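Local coordinates for transcriptional regulator, marR family, putative (Sulfolobus solfataricus, PDB 3F3X), which probably binds DNA as a dimeric winged helix-turn-helix transcription factor of the MarR family, at residues K44-E49 and V92-T97; L32-Y37 and E75-V80. All blocks are in the same frame, centred on the assembly; numbering follows the deposited sequence. Where two conformers were deposited one is given.

Contact 1: K44-E49 and V92-T97. With SO4 (sulfate ion), chain B.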
loop_
_atom_site.group_PDB
_atom_site.type_symbol
_atom_site.label_atom_id
_atom_site.label_comp_id
_atom_site.label_asym_id
_atom_site.label_seq_id
_atom_site.Cartn_x
_atom_site.Cartn_y
_atom_site.Cartn_z
ATOM N N LYS A 44 17.188 -0.831 7.507
ATOM C CA LYS A 44 17.848 -1.357 6.315
ATOM C C LYS A 44 18.619 -0.273 5.557
ATOM O O LYS A 44 19.792 -0.453 5.220
ATOM C CB LYS A 44 16.833 -2.004 5.373
ATOM C CG LYS A 44 17.475 -2.565 4.098
ATOM C CD LYS A 44 16.437 -3.153 3.155
ATOM C CE LYS A 44 17.089 -3.680 1.881
ATOM N NZ LYS A 44 16.060 -4.121 0.891
ATOM N N ALA A 45 17.963 0.854 5.294
ATOM C CA ALA A 45 18.600 1.946 4.559
ATOM C C ALA A 45 19.829 2.520 5.278
ATOM O O ALA A 45 20.855 2.799 4.645
ATOM C CB ALA A 45 17.587 3.053 4.299
ATOM N N THR A 46 19.724 2.710 6.592
ATOM C CA THR A 46 20.848 3.254 7.348
ATOM C C THR A 46 21.959 2.223 7.551
ATOM O O THR A 46 23.110 2.591 7.767
ATOM C CB THR A 46 20.403 3.830 8.726
ATOM O OG1 THR A 46 19.745 2.819 9.500
ATOM C CG2 THR A 46 19.452 5.022 8.522
ATOM N N SER A 47 21.627 0.936 7.473
ATOM C CA SER A 47 22.649 -0.096 7.627
ATOM C C SER A 47 23.607 -0.009 6.436
ATOM O O SER A 47 24.763 -0.430 6.522
ATOM C CB SER A 47 22.022 -1.495 7.684
ATOM O OG SER A 47 21.577 -1.919 6.405
ATOM N N GLU A 48 23.109 0.538 5.327
ATOM C CA GLU A 48 23.905 0.705 4.108
ATOM C C GLU A 48 24.904 1.856 4.275
ATOM O O GLU A 48 26.073 1.744 3.898
ATOM C CB GLU A 48 22.972 0.976 2.919
ATOM C CG GLU A 48 22.067 -0.207 2.578
ATOM C CD GLU A 48 20.850 0.187 1.760
ATOM O OE1 GLU A 48 20.737 1.369 1.365
ATOM O OE2 GLU A 48 19.997 -0.693 1.519
ATOM N N GLU A 49 24.427 2.960 4.836
ATOM C CA GLU A 49 25.245 4.140 5.104
ATOM C C GLU A 49 24.316 5.146 5.781
ATOM O O GLU A 49 23.095 5.040 5.657
ATOM C CB GLU A 49 25.815 4.740 3.802
ATOM C CG GLU A 49 24.804 5.529 2.954
ATOM C CD GLU A 49 25.436 6.141 1.707
ATOM O OE1 GLU A 49 25.753 5.390 0.763
ATOM O OE2 GLU A 49 25.625 7.376 1.675
ATOM N N VAL A 92 20.038 16.808 9.026
ATOM C CA VAL A 92 19.971 15.764 10.046
ATOM C C VAL A 92 20.248 14.414 9.392
ATOM O O VAL A 92 19.601 14.044 8.410
ATOM C CB VAL A 92 18.581 15.711 10.716
ATOM C CG1 VAL A 92 18.526 14.567 11.717
ATOM C CG2 VAL A 92 18.290 17.034 11.413
ATOM N N ILE A 93 21.214 13.686 9.940
ATOM C CA ILE A 93 21.586 12.381 9.418
ATOM C C ILE A 93 21.240 11.297 10.427
ATOM O O ILE A 93 21.414 11.484 11.634
ATOM C CB ILE A 93 23.106 12.304 9.140
ATOM C CG1 ILE A 93 23.509 13.362 8.109
ATOM C CG2 ILE A 93 23.476 10.912 8.656
ATOM C CD1 ILE A 93 22.857 13.185 6.760
ATOM N N VAL A 94 20.760 10.163 9.924
ATOM C CA VAL A 94 20.406 9.032 10.774
ATOM C C VAL A 94 21.478 7.963 10.586
ATOM O O VAL A 94 21.721 7.501 9.477
ATOM C CB VAL A 94 19.038 8.428 10.385
ATOM C CG1 VAL A 94 18.693 7.273 11.325
ATOM C CG2 VAL A 94 17.952 9.498 10.453
ATOM N N GLU A 95 22.122 7.590 11.680
ATOM C CA GLU A 95 23.165 6.581 11.649
ATOM C C GLU A 95 22.712 5.391 12.472
ATOM O O GLU A 95 22.186 5.554 13.574
ATOM C CB GLU A 95 24.465 7.148 12.232
ATOM C CG GLU A 95 25.570 6.109 12.404
ATOM C CD GLU A 95 26.819 6.687 13.053
ATOM O OE1 GLU A 95 26.683 7.434 14.045
ATOM O OE2 GLU A 95 27.933 6.380 12.579
ATOM N N ILE A 96 22.906 4.190 11.936
ATOM C CA ILE A 96 22.508 2.985 12.649
ATOM C C ILE A 96 23.555 2.697 13.729
ATOM O O ILE A 96 24.717 3.079 13.591
ATOM C CB ILE A 96 22.380 1.777 11.674
ATOM C CG1 ILE A 96 21.520 0.682 12.305
ATOM C CG2 ILE A 96 23.766 1.218 11.328
ATOM C CD1 ILE A 96 21.180 -0.455 11.349
ATOM N N THR A 97 23.134 2.049 14.808
ATOM C CA THR A 97 24.037 1.713 15.910
ATOM C C THR A 97 24.310 0.209 15.843
ATOM O O THR A 97 23.602 -0.528 15.150
ATOM C CB THR A 97 23.394 1.992 17.276
ATOM O OG1 THR A 97 22.301 1.085 17.464
ATOM C CG2 THR A 97 22.877 3.436 17.357
HETATM S S SO4 B . 14.296 -0.985 0.175
HETATM O O1 SO4 B . 12.905 -1.451 0.332
HETATM O O2 SO4 B . 14.921 -0.847 1.498
HETATM O O3 SO4 B . 14.304 0.325 -0.509
HETATM O O4 SO4 B . 15.043 -1.976 -0.619
HETATM O O HOH W 1 24.305 4.441 9.448
#
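Thr46 turns OG1 between its backbone N and carbonyl carbon (chi1 57°), which sets CG2 against Val94. Ile96 meets it from the strand with CG1 anti to the backbone N in one of its two deposited conformers. The contact belongs to the winged helix-turn-helix domain of the MarR family. The C-terminal part of helix 37-48 packs here against strand 92-96, the second strand of the wing hairpin. The helix and strand segments cross almost at right angles, at -86°, with their axes 7.0 Å apart at closest approach. Thr46 CG2 rests 3.5 Å from Val94 O and also touches Val94 CG1. On its other branch, Thr46 OG1 lies 3.6 Å from Ile96 CB. That hydroxyl is hydrogen-bonded to Ile42 O, one turn back in the helix; what it meets on Ile96 is carbon. In the same conformer Ile96 reaches further along the helix. There its CD1 meets Ser47 CB at 3.9 Å, and its CG2 lies near Thr46 O and Ser47 CA. Leu104 and Arg101 of helix 98-118 adjoin Ser47 and Ile96.

No direct hydrogen bond joins the two segments. One water bridges them instead: it donates to Thr46 O and accepts from Ile96 N. Two backbone polar groups of this buried contact are thereby satisfied. Ser47 OG turns back to Lys44 O at 2.6 Å, three residues earlier, tilted 23° from the carbonyl plane. Lys44 points away from the strand. Its extended chain runs to a sulfate, probably from the crystallisation liquor, which Tyr60 and Arg59 of the same chain, and Gln9 and Lys16 of the second subunit, also bind. There Lys44 NZ donates to sulfate O4 at 2.8 Å.

Contact 2: L32-Y37 and E75-V80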
loop_
_atom_site.group_PDB
_atom_site.type_symbol
_atom_site.label_atom_id
_atom_site.label_comp_id
_atom_site.label_asym_id
_atom_site.label_seq_id
_atom_site.Cartn_x
_atom_site.Cartn_y
_atom_site.Cartn_z
ATOM N N LEU A 32 6.528 -9.447 18.037
ATOM C CA LEU A 32 7.799 -10.124 18.303
ATOM C C LEU A 32 8.959 -9.195 18.655
ATOM O O LEU A 32 9.836 -9.550 19.454
ATOM C CB LEU A 32 8.203 -10.974 17.088
ATOM C CG LEU A 32 7.233 -12.093 16.693
ATOM C CD1 LEU A 32 7.741 -12.803 15.460
ATOM C CD2 LEU A 32 7.085 -13.072 17.841
ATOM N N MET A 33 8.961 -8.000 18.073
ATOM C CA MET A 33 10.070 -7.079 18.300
ATOM C C MET A 33 9.716 -5.644 18.673
ATOM O O MET A 33 10.608 -4.822 18.885
ATOM C CB MET A 33 10.958 -7.066 17.054
ATOM C CG MET A 33 11.408 -8.449 16.611
ATOM S SD MET A 33 12.384 -8.431 15.099
ATOM C CE MET A 33 13.979 -7.896 15.753
ATOM N N ASN A 34 8.424 -5.347 18.760
ATOM C CA ASN A 34 7.964 -4.008 19.092
ATOM C C ASN A 34 8.503 -3.035 18.046
ATOM O O ASN A 34 8.920 -1.918 18.360
ATOM C CB ASN A 34 8.433 -3.615 20.499
ATOM C CG ASN A 34 7.859 -2.294 20.958
ATOM O OD1 ASN A 34 6.683 -2.004 20.732
ATOM N ND2 ASN A 34 8.683 -1.487 21.621
ATOM N N LEU A 35 8.499 -3.489 16.796
ATOM C CA LEU A 35 8.954 -2.686 15.667
ATOM C C LEU A 35 7.852 -2.652 14.628
ATOM O O LEU A 35 6.950 -3.489 14.642
ATOM C CB LEU A 35 10.204 -3.293 15.018
ATOM C CG LEU A 35 11.517 -3.329 15.798
ATOM C CD1 LEU A 35 12.590 -3.994 14.933
ATOM C CD2 LEU A 35 11.933 -1.909 16.185
ATOM N N SER A 36 7.932 -1.682 13.726
ATOM C CA SER A 36 6.964 -1.558 12.649
ATOM C C SER A 36 7.700 -1.866 11.351
ATOM O O SER A 36 8.922 -2.026 11.341
ATOM C CB SER A 36 6.401 -0.141 12.587
ATOM O OG SER A 36 7.385 0.778 12.141
ATOM N N TYR A 37 6.959 -1.947 10.256
ATOM C CA TYR A 37 7.563 -2.218 8.962
ATOM C C TYR A 37 8.435 -1.038 8.546
ATOM O O TYR A 37 9.495 -1.221 7.949
ATOM C CB TYR A 37 6.479 -2.451 7.919
ATOM C CG TYR A 37 7.004 -2.813 6.549
ATOM C CD1 TYR A 37 7.978 -3.799 6.389
ATOM C CD2 TYR A 37 6.475 -2.219 5.408
ATOM C CE1 TYR A 37 8.406 -4.191 5.120
ATOM C CE2 TYR A 37 6.893 -2.604 4.137
ATOM C CZ TYR A 37 7.853 -3.592 4.001
ATOM O OH TYR A 37 8.218 -3.997 2.736
ATOM N N GLU A 75 15.559 5.909 17.958
ATOM C CA GLU A 75 16.676 6.493 18.683
ATOM C C GLU A 75 16.522 6.276 20.184
ATOM O O GLU A 75 17.502 6.032 20.885
ATOM C CB GLU A 75 16.816 7.989 18.368
ATOM C CG GLU A 75 17.969 8.642 19.118
ATOM C CD GLU A 75 18.436 9.945 18.489
ATOM O OE1 GLU A 75 17.580 10.740 18.048
ATOM O OE2 GLU A 75 19.665 10.174 18.452
ATOM N N ALA A 76 15.287 6.354 20.669
ATOM C CA ALA A 76 15.016 6.150 22.087
ATOM C C ALA A 76 15.389 4.719 22.479
ATOM O O ALA A 76 15.817 4.465 23.609
ATOM C CB ALA A 76 13.541 6.413 22.376
ATOM N N LYS A 77 15.234 3.795 21.533
ATOM C CA LYS A 77 15.554 2.386 21.756
ATOM C C LYS A 77 17.037 2.108 21.534
ATOM O O LYS A 77 17.491 0.974 21.699
ATOM C CB LYS A 77 14.761 1.495 20.799
ATOM C CG LYS A 77 13.257 1.603 20.898
ATOM C CD LYS A 77 12.613 0.802 19.779
ATOM C CE LYS A 77 11.112 0.980 19.777
ATOM N NZ LYS A 77 10.405 -0.319 19.821
ATOM N N GLY A 78 17.781 3.133 21.129
ATOM C CA GLY A 78 19.203 2.961 20.889
ATOM C C GLY A 78 19.545 2.184 19.624
ATOM O O GLY A 78 20.638 1.621 19.508
ATOM N N LEU A 79 18.619 2.149 18.672
ATOM C CA LEU A 79 18.849 1.428 17.423
ATOM C C LEU A 79 19.473 2.321 16.353
ATOM O O LEU A 79 20.135 1.834 15.441
ATOM C CB LEU A 79 17.541 0.824 16.922
ATOM C CG LEU A 79 16.865 -0.078 17.960
ATOM C CD1 LEU A 79 15.651 -0.748 17.327
ATOM C CD2 LEU A 79 17.853 -1.123 18.474
ATOM N N VAL A 80 19.238 3.623 16.456
ATOM C CA VAL A 80 19.832 4.588 15.537
ATOM C C VAL A 80 20.106 5.841 16.354
ATOM O O VAL A 80 19.753 5.916 17.535
ATOM C CB VAL A 80 18.893 5.012 14.354
ATOM C CG1 VAL A 80 18.415 3.798 13.575
ATOM C CG2 VAL A 80 17.718 5.844 14.882
HETATM O O HOH W 2 11.869 -2.592 19.939
#
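Asn34 and Lys77 face each other where two helices of the winged helix-turn-helix domain come to an end. Their CA atoms are 10.3 Å apart, so the backbones stay well separated. Asn34 has positive phi (59°) and leads the chain out of helix 3-33. Gly78, also with positive phi, closes helix 64-76 in a Schellman motif, and its N bonds to Glu75 O at 2.9 Å. Lys77, just before this turn, points toward the other segment.

Lys77 spans the gap with a chain extended as far as CE and bent at its last torsion (chi4 -126°). The bend sets NZ beside the carbonyl of Asn34. Lys77 NZ donates to Asn34 O at 2.6 Å, tilted 21° from the carbonyl plane. NZ also donates to a water, which in turn donates to Met33 O. The ammonium group thus links two successive carbonyls at the end of helix 3-33, one directly and one through the water. With an alanine here, Asn34 O would probably lose this donor and the bridging water one of its partners.

Beside the lysine, two buried leucines make an apolar contact. Val103 and Lys99 of helix 98-118 adjoin Leu35 and Leu79 respectively. Across the contact, Leu35 CD2 meets Leu79 CD1 at 4.1 Å.

Contacts 1 and 2 lie in the same winged helix-turn-helix domain, their centres about 13 Å apart. Their segments alternate along the chain: 32-37, 44-49, 75-80, then 92-97. Helices 3-33 and 37-48, which follow each other in sequence, supply the first two. Residues 75-80 run from the end of helix 64-76 into strand 80-85, the antiparallel neighbour of strand 92-96. The contacts touch directly at Thr97, the N-cap of helix 98-118, whose OG1 probably bonds to Gly78 O at 2.7 Å. Together they join the base of the wing and the end of helix 64-76 to the two N-terminal helices, alongside helix 98-118.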